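Local coordinates for protein putative triphosphoribosyl-dephospho-coA synthase (Archaeoglobus fulgidus DSM 4304, PDB 3H9P) that is of uncertain function but may bind ATP and act as a triphosphoribosyl-dephospho-CoA synthase, at residues 140-143 with 147-150. Numbering follows the deposited sequence.
Sequences APEE and AREL
A140 faces A147 and E142 faces R148, with CA atoms 6.5 and 7.3 Å apart, where the loop 140-143, extended through A140 and P141 (psi near 160° at P141), takes helix-like angles at E142 and E143 ahead of helix 145-151. The first pair is purely apolar: both CA–CB bonds point into the interface, and the two methyls meet at 3.6 Å from CB of A140 to CB of A147. The second pair is polar and lies nearer the surface. R148 carries CG anti to the backbone N (chi1 159°), and the chain bends at chi3 to bring NH1 within 2.6 Å of the backbone O of E142, which lies at the edge of the guanidinium, near its plane. Topologically this is a short helix-loop-helix connection in an all-helical chain: the loop connects helix 133-138 to helix 145-151 and packs A140 and E142 against the first turn of the latter. OD1 of N144, just before the helix, accepts a hydrogen bond from N of A147. The E142 side chain runs alongside R148, pointing the same way, yet its carboxylate plane stands 61° from the guanidinium plane. Its OE1 is 3.9 Å from NH1 of R148, a long salt bridge, and CG and CD of E142 are each 3.7 Å from the same nitrogen. Further out, E142 packs on K118 of the second subunit, R148 rests on F185, and A147 touches M137 of helix 133-138.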
# COMPACT_ATOMS: atom_id res chain seq x y z
N ALA A 140 -4.41 5.99 4.22
CA ALA A 140 -4.17 5.26 2.99
C ALA A 140 -3.37 6.09 1.96
O ALA A 140 -3.39 7.31 2.00
CB ALA A 140 -5.50 4.79 2.41
N PRO A 141 -2.68 5.42 1.03
CA PRO A 141 -1.98 6.22 0.00
C PRO A 141 -2.97 6.92 -0.93
O PRO A 141 -4.13 6.53 -0.98
CB PRO A 141 -1.12 5.19 -0.73
CG PRO A 141 -1.79 3.84 -0.47
CD PRO A 141 -2.51 3.97 0.86
N GLU A 142 -2.53 7.95 -1.65
CA GLU A 142 -3.41 8.77 -2.50
C GLU A 142 -4.06 8.00 -3.65
O GLU A 142 -5.17 8.36 -4.07
CB GLU A 142 -2.64 10.00 -3.07
CG GLU A 142 -3.44 10.89 -4.06
CD GLU A 142 -3.20 10.53 -5.54
OE1 GLU A 142 -3.00 9.32 -5.87
OE2 GLU A 142 -3.23 11.45 -6.41
N GLU A 143 -3.39 6.96 -4.15
CA GLU A 143 -3.92 6.14 -5.25
C GLU A 143 -5.16 5.35 -4.86
O GLU A 143 -5.88 4.86 -5.74
CB GLU A 143 -2.88 5.14 -5.77
CG GLU A 143 -2.59 3.98 -4.82
CD GLU A 143 -1.30 4.20 -4.03
OE1 GLU A 143 -0.80 5.37 -3.96
OE2 GLU A 143 -0.77 3.20 -3.49
N ALA A 147 -10.74 4.71 -0.38
CA ALA A 147 -10.33 5.34 0.91
C ALA A 147 -10.63 6.84 0.91
O ALA A 147 -11.18 7.41 1.86
CB ALA A 147 -8.81 5.12 1.12
N ARG A 148 -10.24 7.45 -0.19
CA ARG A 148 -10.45 8.85 -0.51
C ARG A 148 -11.94 9.25 -0.61
O ARG A 148 -12.30 10.32 -0.14
CB ARG A 148 -9.69 9.06 -1.81
CG ARG A 148 -10.05 10.23 -2.70
CD ARG A 148 -8.79 10.47 -3.44
NE ARG A 148 -8.96 10.67 -4.85
CZ ARG A 148 -8.00 10.44 -5.73
NH1 ARG A 148 -6.83 9.94 -5.33
NH2 ARG A 148 -8.22 10.69 -7.01
N GLU A 149 -12.78 8.41 -1.20
CA GLU A 149 -14.25 8.54 -1.09
C GLU A 149 -14.75 8.45 0.37
O GLU A 149 -15.71 9.13 0.76
CB GLU A 149 -14.95 7.42 -1.89
CG GLU A 149 -14.78 7.53 -3.38
CD GLU A 149 -15.53 8.71 -3.96
OE1 GLU A 149 -16.75 8.61 -4.19
OE2 GLU A 149 -14.91 9.75 -4.15
N LEU A 150 -14.14 7.57 1.15
CA LEU A 150 -14.64 7.38 2.49
C LEU A 150 -14.27 8.59 3.34
O LEU A 150 -14.96 8.90 4.33
CB LEU A 150 -14.14 6.06 3.11
CG LEU A 150 -15.21 4.93 3.03
CD1 LEU A 150 -15.51 4.56 1.62
CD2 LEU A 150 -14.83 3.68 3.83